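Local coordinates for adenosine monophosphate-protein transferase FICD homolog (Caenorhabditis elegans, PDB 5JJ6) that belongs to the Fic/DOC family as a FICD homolog, combining a helical Fic core with an N-terminal array of antiparallel helices in a two-subunit assembly, at residues P52-Q63 with C77-N88; N150-L161 with K170-I179. One frame throughout, in Å; residues are numbered along the deposited sequence.

Contact 1: P52-Q63 with C77-N88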
loop_
_atom_site.group_PDB
_atom_site.type_symbol
_atom_site.label_atom_id
_atom_site.label_comp_id
_atom_site.label_asym_id
_atom_site.label_seq_id
_atom_site.Cartn_x
_atom_site.Cartn_y
_atom_site.Cartn_z
ATOM N N PRO B 52 -19.920 -23.996 29.447
ATOM C CA PRO B 52 -19.071 -22.911 29.957
ATOM C C PRO B 52 -19.882 -21.743 30.516
ATOM O O PRO B 52 -19.368 -20.972 31.327
ATOM C CB PRO B 52 -18.274 -22.480 28.725
ATOM C CG PRO B 52 -18.285 -23.669 27.855
ATOM C CD PRO B 52 -19.612 -24.314 28.045
ATOM N N THR B 53 -21.128 -21.601 30.089
ATOM C CA THR B 53 -21.852 -20.386 30.423
ATOM C C THR B 53 -22.927 -20.664 31.460
ATOM O O THR B 53 -23.807 -19.833 31.686
ATOM C CB THR B 53 -22.500 -19.763 29.182
ATOM O OG1 THR B 53 -23.357 -20.726 28.556
ATOM C CG2 THR B 53 -21.414 -19.358 28.196
ATOM N N ASN B 54 -22.835 -21.825 32.105
ATOM C CA ASN B 54 -23.785 -22.213 33.132
ATOM C C ASN B 54 -23.401 -21.622 34.492
ATOM O O ASN B 54 -22.381 -22.012 35.064
ATOM C CB ASN B 54 -23.865 -23.733 33.206
ATOM C CG ASN B 54 -24.895 -24.221 34.205
ATOM O OD1 ASN B 54 -24.747 -24.029 35.410
ATOM N ND2 ASN B 54 -25.932 -24.880 33.708
ATOM N N PRO B 55 -24.218 -20.684 35.009
ATOM C CA PRO B 55 -23.892 -19.896 36.210
ATOM C C PRO B 55 -23.678 -20.769 37.445
ATOM O O PRO B 55 -22.861 -20.451 38.302
ATOM C CB PRO B 55 -25.105 -18.979 36.389
ATOM C CG PRO B 55 -25.786 -18.971 35.080
ATOM C CD PRO B 55 -25.497 -20.282 34.409
ATOM N N GLN B 56 -24.427 -21.857 37.548
ATOM C CA GLN B 56 -24.271 -22.769 38.668
ATOM C C GLN B 56 -22.888 -23.450 38.652
ATOM O O GLN B 56 -22.205 -23.535 39.689
ATOM C CB GLN B 56 -25.388 -23.794 38.626
ATOM C CG GLN B 56 -26.480 -23.523 39.616
ATOM C CD GLN B 56 -27.610 -24.521 39.514
ATOM O OE1 GLN B 56 -27.451 -25.595 38.936
ATOM N NE2 GLN B 56 -28.751 -24.189 40.114
ATOM N N ILE B 57 -22.460 -23.883 37.466
ATOM C CA ILE B 57 -21.148 -24.503 37.290
ATOM C C ILE B 57 -20.050 -23.501 37.576
ATOM O O ILE B 57 -19.086 -23.817 38.261
ATOM C CB ILE B 57 -20.963 -25.064 35.860
ATOM C CG1 ILE B 57 -21.788 -26.330 35.685
ATOM C CG2 ILE B 57 -19.501 -25.386 35.558
ATOM C CD1 ILE B 57 -21.964 -26.689 34.254
ATOM N N LEU B 58 -20.211 -22.291 37.047
ATOM C CA LEU B 58 -19.261 -21.206 37.281
ATOM C C LEU B 58 -19.117 -20.884 38.761
ATOM O O LEU B 58 -17.999 -20.713 39.261
ATOM C CB LEU B 58 -19.683 -19.955 36.513
ATOM C CG LEU B 58 -19.273 -20.001 35.033
ATOM C CD1 LEU B 58 -19.961 -18.916 34.228
ATOM C CD2 LEU B 58 -17.769 -19.895 34.903
ATOM N N ILE B 59 -20.250 -20.812 39.457
ATOM C CA ILE B 59 -20.259 -20.518 40.879
ATOM C C ILE B 59 -19.541 -21.617 41.669
ATOM O O ILE B 59 -18.672 -21.327 42.508
ATOM C CB ILE B 59 -21.692 -20.322 41.378
ATOM C CG1 ILE B 59 -22.200 -18.945 40.944
ATOM C CG2 ILE B 59 -21.764 -20.431 42.896
ATOM C CD1 ILE B 59 -23.686 -18.702 41.216
ATOM N N GLU B 60 -19.902 -22.872 41.405
ATOM C CA GLU B 60 -19.279 -24.005 42.098
ATOM C C GLU B 60 -17.760 -24.065 41.864
ATOM O O GLU B 60 -16.959 -24.144 42.811
ATOM C CB GLU B 60 -19.929 -25.323 41.665
ATOM C CG GLU B 60 -19.462 -26.541 42.461
ATOM C CD GLU B 60 -19.943 -26.537 43.917
ATOM O OE1 GLU B 60 -20.914 -25.809 44.238
ATOM O OE2 GLU B 60 -19.345 -27.271 44.739
ATOM N N MET B 61 -17.386 -24.016 40.587
ATOM C CA MET B 61 -15.993 -23.994 40.164
ATOM C C MET B 61 -15.272 -22.891 40.921
ATOM O O MET B 61 -14.170 -23.082 41.434
ATOM C CB MET B 61 -15.911 -23.753 38.661
ATOM C CG MET B 61 -14.517 -23.648 38.116
ATOM S SD MET B 61 -13.526 -25.064 38.616
ATOM C CE MET B 61 -14.267 -26.333 37.596
ATOM N N GLY B 62 -15.943 -21.749 41.020
ATOM C CA GLY B 62 -15.458 -20.604 41.768
ATOM C C GLY B 62 -15.127 -20.956 43.203
ATOM O O GLY B 62 -14.038 -20.659 43.685
ATOM N N GLN B 63 -16.056 -21.594 43.903
ATOM C CA GLN B 63 -15.816 -21.847 45.322
ATOM C C GLN B 63 -14.736 -22.897 45.529
ATOM O O GLN B 63 -13.979 -22.839 46.512
ATOM C CB GLN B 63 -17.115 -22.261 46.013
ATOM C CG GLN B 63 -18.068 -21.096 46.152
ATOM C CD GLN B 63 -19.380 -21.474 46.778
ATOM O OE1 GLN B 63 -20.280 -21.962 46.096
ATOM N NE2 GLN B 63 -19.514 -21.233 48.078
ATOM N N CYS B 77 -14.550 -16.421 38.098
ATOM C CA CYS B 77 -15.744 -17.251 37.999
ATOM C C CYS B 77 -17.011 -16.501 38.432
ATOM O O CYS B 77 -18.032 -16.542 37.730
ATOM C CB CYS B 77 -15.600 -18.517 38.847
ATOM S SG CYS B 77 -14.486 -19.765 38.185
ATOM N N TYR B 78 -16.958 -15.837 39.591
ATOM C CA TYR B 78 -18.145 -15.123 40.081
ATOM C C TYR B 78 -18.537 -13.991 39.133
ATOM O O TYR B 78 -19.722 -13.779 38.857
ATOM C CB TYR B 78 -17.923 -14.569 41.484
ATOM C CG TYR B 78 -17.532 -15.611 42.505
ATOM C CD1 TYR B 78 -18.024 -16.905 42.428
ATOM C CD2 TYR B 78 -16.659 -15.295 43.547
ATOM C CE1 TYR B 78 -17.657 -17.861 43.358
ATOM C CE2 TYR B 78 -16.292 -16.235 44.475
ATOM C CZ TYR B 78 -16.790 -17.515 44.375
ATOM O OH TYR B 78 -16.415 -18.457 45.295
ATOM N N VAL B 79 -17.543 -13.276 38.619
ATOM C CA VAL B 79 -17.814 -12.176 37.705
ATOM C C VAL B 79 -18.501 -12.678 36.437
ATOM O O VAL B 79 -19.481 -12.068 35.973
ATOM C CB VAL B 79 -16.528 -11.419 37.323
ATOM C CG1 VAL B 79 -16.821 -10.381 36.237
ATOM C CG2 VAL B 79 -15.905 -10.756 38.555
ATOM N N LYS B 80 -18.012 -13.792 35.884
ATOM C CA LYS B 80 -18.674 -14.380 34.719
ATOM C C LYS B 80 -20.098 -14.877 35.013
ATOM O O LYS B 80 -21.014 -14.676 34.200
ATOM C CB LYS B 80 -17.839 -15.518 34.140
ATOM C CG LYS B 80 -16.886 -15.026 33.051
ATOM C CD LYS B 80 -15.821 -16.034 32.657
ATOM C CE LYS B 80 -16.306 -17.008 31.613
ATOM N NZ LYS B 80 -15.109 -17.698 31.037
ATOM N N ALA B 81 -20.285 -15.522 36.165
ATOM C CA ALA B 81 -21.607 -15.992 36.544
ATOM C C ALA B 81 -22.587 -14.823 36.637
ATOM O O ALA B 81 -23.712 -14.883 36.136
ATOM C CB ALA B 81 -21.547 -16.740 37.848
ATOM N N LEU B 82 -22.166 -13.747 37.276
ATOM C CA LEU B 82 -23.070 -12.622 37.417
ATOM C C LEU B 82 -23.314 -11.959 36.061
ATOM O O LEU B 82 -24.406 -11.457 35.804
ATOM C CB LEU B 82 -22.517 -11.615 38.425
ATOM C CG LEU B 82 -23.282 -10.307 38.607
ATOM C CD1 LEU B 82 -24.695 -10.518 39.168
ATOM C CD2 LEU B 82 -22.460 -9.347 39.469
ATOM N N ALA B 83 -22.325 -11.997 35.171
ATOM C CA ALA B 83 -22.492 -11.311 33.888
ATOM C C ALA B 83 -23.442 -12.065 32.967
ATOM O O ALA B 83 -24.231 -11.451 32.250
ATOM C CB ALA B 83 -21.151 -11.103 33.206
ATOM N N TYR B 84 -23.371 -13.393 33.013
ATOM C CA TYR B 84 -24.212 -14.247 32.180
ATOM C C TYR B 84 -25.631 -14.325 32.714
ATOM O O TYR B 84 -26.561 -14.637 31.982
ATOM C CB TYR B 84 -23.644 -15.661 32.083
ATOM C CG TYR B 84 -22.321 -15.749 31.351
ATOM C CD1 TYR B 84 -21.882 -14.708 30.549
ATOM C CD2 TYR B 84 -21.537 -16.896 31.425
ATOM C CE1 TYR B 84 -20.688 -14.788 29.886
ATOM C CE2 TYR B 84 -20.342 -16.984 30.767
ATOM C CZ TYR B 84 -19.922 -15.926 29.995
ATOM O OH TYR B 84 -18.725 -15.996 29.313
ATOM N N ASP B 85 -25.782 -14.063 34.010
ATOM C CA ASP B 85 -27.067 -14.197 34.684
ATOM C C ASP B 85 -27.326 -12.968 35.556
ATOM O O ASP B 85 -27.174 -13.029 36.772
ATOM C CB ASP B 85 -27.070 -15.478 35.530
ATOM C CG ASP B 85 -28.473 -15.936 35.923
ATOM O OD1 ASP B 85 -29.454 -15.492 35.280
ATOM O OD2 ASP B 85 -28.580 -16.768 36.858
ATOM N N PRO B 86 -27.743 -11.854 34.933
ATOM C CA PRO B 86 -28.001 -10.570 35.613
ATOM C C PRO B 86 -29.002 -10.704 36.763
ATOM O O PRO B 86 -30.101 -11.196 36.541
ATOM C CB PRO B 86 -28.580 -9.692 34.502
ATOM C CG PRO B 86 -28.131 -10.346 33.221
ATOM C CD PRO B 86 -28.066 -11.803 33.497
ATOM N N GLY B 87 -28.607 -10.302 37.972
ATOM C CA GLY B 87 -29.458 -10.395 39.148
ATOM C C GLY B 87 -29.143 -11.596 40.031
ATOM O O GLY B 87 -29.690 -11.744 41.108
ATOM N N ASN B 88 -28.244 -12.461 39.582
ATOM C CA ASN B 88 -27.853 -13.640 40.356
ATOM C C ASN B 88 -27.135 -13.263 41.669
ATOM O O ASN B 88 -25.936 -12.939 41.662
ATOM C CB ASN B 88 -26.974 -14.526 39.466
ATOM C CG ASN B 88 -26.686 -15.867 40.066
ATOM O OD1 ASN B 88 -26.223 -15.970 41.196
ATOM N ND2 ASN B 88 -26.976 -16.924 39.307
#
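Cys77 opens the contact by setting its CB 3.6 Å from Gly62 CA, where the first helix presents bare backbone. Its SG stands beside its own backbone N (chi1 -74°), which directs the sulfur to Met61 CG at 3.9 Å. Tyr78 comes next, its ring lying beside the backbone of the opposite helix, with Leu94 and Thr98 of helix 89-120 also touching it: Ile59 O lies at the ring edge, in plane, 3.7 Å from CE1, and the hydroxyl reaches past Gly62 to the side chain of Gln63, whose amide plane is turned 67° from the ring. That hydroxyl is hydrogen-bonded to Glu66, one turn further along the helix of Gln63. Lys80 contributes mainly the aliphatic base of its chain, packed on Leu58 CD1. Ala81 is the small residue that lets the helices close up, its CB 3.9 Å from Leu58 CB and similarly near Ile59 CG1. Leu58 sits as a knob in the hole formed by Cys77, Lys80, Ala81 and Tyr84. The Tyr84 side chain crosses that of Leu58 at about a right angle, CD2 to Leu58 CD1 being 3.8 Å, and also leans on the backbone and methyl of Thr53. Past the helix end, Asp85 CB meets Pro55 CG at 3.7 Å, while Asp85 OD2 accepts from Asn88 ND2 (2.9 Å) on its anti side. Asn88 lies beside Pro55 and the CD1 end of Ile59, and its OD1 caps helix 89-120 through Ala91 N. Axes 8.2 Å apart at 164°, joined by a short turn and packed through small residues, define an antiparallel helical hairpin, consistent with the tetratricopeptide-type repeats known in FICD proteins.

Contact 2: N150-L161 with K170-I179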
loop_
_atom_site.group_PDB
_atom_site.type_symbol
_atom_site.label_atom_id
_atom_site.label_comp_id
_atom_site.label_asym_id
_atom_site.label_seq_id
_atom_site.Cartn_x
_atom_site.Cartn_y
_atom_site.Cartn_z
ATOM N N ASN B 150 -1.226 -13.847 10.372
ATOM C CA ASN B 150 -0.114 -13.958 9.419
ATOM C C ASN B 150 0.691 -15.229 9.654
ATOM O O ASN B 150 1.058 -15.533 10.795
ATOM C CB ASN B 150 0.800 -12.735 9.553
ATOM C CG ASN B 150 1.738 -12.556 8.382
ATOM O OD1 ASN B 150 2.411 -13.490 7.952
ATOM N ND2 ASN B 150 1.805 -11.332 7.872
ATOM N N THR B 151 0.966 -15.976 8.584
ATOM C CA THR B 151 1.665 -17.259 8.728
ATOM C C THR B 151 3.180 -17.186 8.514
ATOM O O THR B 151 3.843 -18.209 8.564
ATOM C CB THR B 151 1.099 -18.325 7.782
ATOM O OG1 THR B 151 1.511 -18.038 6.448
ATOM C CG2 THR B 151 -0.416 -18.344 7.832
ATOM N N LEU B 152 3.742 -16.001 8.298
ATOM C CA LEU B 152 5.196 -15.904 8.231
ATOM C C LEU B 152 5.832 -16.312 9.559
ATOM O O LEU B 152 5.280 -16.085 10.636
ATOM C CB LEU B 152 5.633 -14.489 7.833
ATOM C CG LEU B 152 5.443 -14.255 6.315
ATOM C CD1 LEU B 152 5.649 -12.806 5.864
ATOM C CD2 LEU B 152 6.331 -15.206 5.511
ATOM N N SER B 153 7.001 -16.915 9.484
ATOM C CA SER B 153 7.713 -17.335 10.670
ATOM C C SER B 153 8.524 -16.197 11.235
ATOM O O SER B 153 8.696 -15.161 10.581
ATOM C CB SER B 153 8.669 -18.481 10.338
ATOM O OG SER B 153 8.123 -19.315 9.336
ATOM N N LEU B 154 9.040 -16.404 12.448
ATOM C CA LEU B 154 9.972 -15.459 13.041
ATOM C C LEU B 154 11.210 -15.373 12.143
ATOM O O LEU B 154 11.714 -14.290 11.881
ATOM C CB LEU B 154 10.363 -15.877 14.465
ATOM C CG LEU B 154 11.436 -15.004 15.128
ATOM C CD1 LEU B 154 11.042 -13.529 15.130
ATOM C CD2 LEU B 154 11.760 -15.472 16.527
ATOM N N GLY B 155 11.691 -16.521 11.668
ATOM C CA GLY B 155 12.881 -16.548 10.828
ATOM C C GLY B 155 12.641 -15.890 9.483
ATOM O O GLY B 155 13.489 -15.156 8.969
ATOM N N GLN B 156 11.459 -16.135 8.925
ATOM C CA GLN B 156 11.063 -15.530 7.668
ATOM C C GLN B 156 10.870 -14.022 7.862
ATOM O O GLN B 156 11.234 -13.213 7.004
ATOM C CB GLN B 156 9.786 -16.199 7.143
ATOM C CG GLN B 156 9.974 -17.661 6.747
ATOM C CD GLN B 156 8.666 -18.395 6.459
ATOM O OE1 GLN B 156 7.611 -18.008 6.939
ATOM N NE2 GLN B 156 8.740 -19.468 5.676
ATOM N N THR B 157 10.315 -13.643 9.008
ATOM C CA THR B 157 10.089 -12.236 9.293
ATOM C C THR B 157 11.407 -11.511 9.419
ATOM O O THR B 157 11.595 -10.416 8.873
ATOM C CB THR B 157 9.241 -12.048 10.552
ATOM O OG1 THR B 157 7.951 -12.615 10.316
ATOM C CG2 THR B 157 9.062 -10.584 10.862
ATOM N N ARG B 158 12.321 -12.131 10.148
ATOM C CA ARG B 158 13.643 -11.574 10.326
ATOM C C ARG B 158 14.318 -11.442 8.969
ATOM O O ARG B 158 14.846 -10.390 8.641
ATOM C CB ARG B 158 14.480 -12.443 11.253
ATOM C CG ARG B 158 15.866 -11.901 11.489
ATOM C CD ARG B 158 16.745 -12.972 12.083
ATOM N NE ARG B 158 16.952 -12.801 13.513
ATOM C CZ ARG B 158 17.977 -12.129 14.023
ATOM N NH1 ARG B 158 18.854 -11.560 13.207
ATOM N NH2 ARG B 158 18.115 -12.009 15.339
ATOM N N ALA B 159 14.263 -12.504 8.167
ATOM C CA ALA B 159 14.886 -12.493 6.844
ATOM C C ALA B 159 14.363 -11.350 5.976
ATOM O O ALA B 159 15.131 -10.684 5.295
ATOM C CB ALA B 159 14.663 -13.809 6.154
ATOM N N ILE B 160 13.053 -11.140 5.987
ATOM C CA ILE B 160 12.448 -10.043 5.242
ATOM C C ILE B 160 12.906 -8.675 5.750
ATOM O O ILE B 160 13.218 -7.790 4.971
ATOM C CB ILE B 160 10.913 -10.106 5.324
ATOM C CG1 ILE B 160 10.384 -11.334 4.588
ATOM C CG2 ILE B 160 10.270 -8.844 4.756
ATOM C CD1 ILE B 160 8.887 -11.509 4.761
ATOM N N LEU B 161 12.885 -8.469 7.059
ATOM C CA LEU B 161 13.186 -7.135 7.577
ATOM C C LEU B 161 14.686 -6.778 7.636
ATOM O O LEU B 161 15.078 -5.655 7.340
ATOM C CB LEU B 161 12.558 -6.975 8.972
ATOM C CG LEU B 161 11.024 -6.944 9.041
ATOM C CD1 LEU B 161 10.516 -6.726 10.466
ATOM C CD2 LEU B 161 10.443 -5.890 8.113
ATOM N N LYS B 170 5.025 -17.848 -0.917
ATOM C CA LYS B 170 4.289 -17.368 0.238
ATOM C C LYS B 170 3.538 -16.074 -0.152
ATOM O O LYS B 170 3.901 -15.394 -1.115
ATOM C CB LYS B 170 5.232 -17.177 1.418
ATOM C CG LYS B 170 4.627 -17.604 2.722
ATOM C CD LYS B 170 5.536 -18.477 3.558
ATOM C CE LYS B 170 4.936 -18.602 4.965
ATOM N NZ LYS B 170 3.511 -19.074 5.021
ATOM N N SER B 171 2.462 -15.776 0.561
ATOM C CA SER B 171 1.639 -14.604 0.275
ATOM C C SER B 171 2.371 -13.260 0.246
ATOM O O SER B 171 3.076 -12.891 1.194
ATOM C CB SER B 171 0.540 -14.554 1.335
ATOM O OG SER B 171 -0.030 -13.268 1.466
ATOM N N ILE B 172 2.145 -12.510 -0.830
ATOM C CA ILE B 172 2.671 -11.149 -0.974
ATOM C C ILE B 172 2.105 -10.211 0.091
ATOM O O ILE B 172 2.800 -9.314 0.615
ATOM C CB ILE B 172 2.349 -10.594 -2.377
ATOM C CG1 ILE B 172 2.913 -11.534 -3.445
ATOM C CG2 ILE B 172 2.891 -9.200 -2.550
ATOM C CD1 ILE B 172 2.359 -11.296 -4.840
ATOM N N ARG B 173 0.846 -10.414 0.410
ATOM C CA ARG B 173 0.162 -9.624 1.390
ATOM C C ARG B 173 0.805 -9.763 2.730
ATOM O O ARG B 173 0.921 -8.819 3.427
ATOM C CB ARG B 173 -1.283 -10.059 1.449
ATOM C CG ARG B 173 -2.211 -9.194 2.261
ATOM C CD ARG B 173 -3.462 -9.961 2.587
ATOM N NE ARG B 173 -3.251 -10.905 3.672
ATOM C CZ ARG B 173 -3.223 -12.219 3.549
ATOM N NH1 ARG B 173 -3.396 -12.795 2.385
ATOM N NH2 ARG B 173 -3.024 -12.956 4.607
ATOM N N GLU B 174 1.223 -10.948 3.099
ATOM C CA GLU B 174 1.889 -11.157 4.387
ATOM C C GLU B 174 3.240 -10.418 4.455
ATOM O O GLU B 174 3.582 -9.815 5.496
ATOM C CB GLU B 174 2.091 -12.648 4.662
ATOM C CG GLU B 174 0.819 -13.469 4.667
ATOM C CD GLU B 174 1.067 -14.923 5.047
ATOM O OE1 GLU B 174 1.692 -15.655 4.222
ATOM O OE2 GLU B 174 0.617 -15.336 6.151
ATOM N N HIS B 175 4.023 -10.501 3.376
ATOM C CA HIS B 175 5.227 -9.684 3.267
ATOM C C HIS B 175 4.913 -8.214 3.532
ATOM O O HIS B 175 5.509 -7.579 4.419
ATOM C CB HIS B 175 5.872 -9.827 1.885
ATOM C CG HIS B 175 6.495 -11.160 1.644
ATOM N ND1 HIS B 175 5.755 -12.299 1.395
ATOM C CD2 HIS B 175 7.791 -11.544 1.615
ATOM C CE1 HIS B 175 6.569 -13.323 1.226
ATOM N NE2 HIS B 175 7.813 -12.893 1.356
ATOM N N ASN B 176 3.949 -7.687 2.785
ATOM C CA ASN B 176 3.598 -6.281 2.918
ATOM C C ASN B 176 3.135 -5.889 4.326
ATOM O O ASN B 176 3.376 -4.752 4.761
ATOM C CB ASN B 176 2.518 -5.916 1.914
ATOM C CG ASN B 176 3.085 -5.590 0.562
ATOM O OD1 ASN B 176 4.291 -5.336 0.428
ATOM N ND2 ASN B 176 2.225 -5.585 -0.454
ATOM N N GLU B 177 2.475 -6.815 5.025
ATOM C CA GLU B 177 2.080 -6.608 6.416
ATOM C C GLU B 177 3.290 -6.517 7.329
ATOM O O GLU B 177 3.372 -5.625 8.176
ATOM C CB GLU B 177 1.155 -7.729 6.874
ATOM C CG GLU B 177 -0.286 -7.544 6.420
ATOM C CD GLU B 177 -1.167 -8.771 6.671
ATOM O OE1 GLU B 177 -0.710 -9.740 7.337
ATOM O OE2 GLU B 177 -2.334 -8.755 6.207
ATOM N N VAL B 178 4.241 -7.425 7.141
ATOM C CA VAL B 178 5.467 -7.388 7.925
ATOM C C VAL B 178 6.177 -6.047 7.735
ATOM O O VAL B 178 6.482 -5.334 8.712
ATOM C CB VAL B 178 6.394 -8.562 7.537
ATOM C CG1 VAL B 178 7.786 -8.379 8.088
ATOM C CG2 VAL B 178 5.806 -9.865 8.042
ATOM N N ILE B 179 6.406 -5.693 6.473
ATOM C CA ILE B 179 7.088 -4.446 6.134
ATOM C C ILE B 179 6.381 -3.209 6.693
ATOM O O ILE B 179 7.012 -2.350 7.326
ATOM C CB ILE B 179 7.273 -4.328 4.605
ATOM C CG1 ILE B 179 8.306 -5.367 4.139
ATOM C CG2 ILE B 179 7.783 -2.957 4.234
ATOM C CD1 ILE B 179 8.036 -5.969 2.772
#
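Glu174 reaches across to Asn150 and Thr151, and each step of its side chain has a neighbour there. CB lies 3.4 Å from Asn150 OD1 and 3.8 Å from Leu152 CD1. CG stands beside its backbone N (chi1 -58°) and the chain continues extended, running past the Asn150 amide until the carboxylate is almost parallel to it, the planes only 13° apart. At the tip, OE2 takes two bonds from one residue: Thr151 N approaches nearly along the C-O axis, at a modelled length too short to be trusted, and Thr151 OG1 donates to the syn lone pair of Glu174 OE2 (2.9 Å). The same hydroxyl accepts from Lys170 NZ (2.7 Å), whose charge is also within a long salt bridge of Glu174 OE1, at 4.0 Å. Asn150 OD1 is engaged by Leu152 N, closing an Asx turn, while ND2 makes weak bonds to Glu174 O and Glu177 OE1. Asn150 directly follows a sequence that fits the inhibitory (S/T)xxxE(G/N) pattern of Fic proteins, with Glu148 as its probable glutamate. The Asx turn lies between helices 127-148 and 154-162 and is held against helix 172-191 by the Thr151 and Asn150 bonds. The two short helical segments diverge at 68°, and apolar side chains fill the angle. Leu152 CD1 lies over one face of the His175 ring, which is held by ND1 bonding in plane to Ser171 O and NE2 to Ile167 N. Val178 inserts between Leu152, Thr157 and Leu161, its CG1 3.6 Å from Leu161 CD2; Ile160 CG2 meets Ile179 CG1 at 4.0 Å. On helix 172-191, Asn176 turns away from this packing and is hydrogen-bonded to Asn176 of the second subunit.

How the contacts relate
From the N terminus, the chain passes through helices 16-26 and 37-50 before contact 1, which closes a 13-residue stretch, mostly the facing ends of helices 55-67 and 71-84 with the turn between them. Helix 89-120 then leads away from that array, and helix 127-148 follows before contact 2 closes the loop between helices 154-162 and 172-191. The two closures are in series: the first is complete before the second starts, so they neither nest nor cross. Their centres are 42 Å apart, their nearest atoms about 25 Å, on opposite sides of the chain's centre. Contact 1 ties neighbouring helices of the N-terminal array; contact 2 ties helices beside the subunit interface.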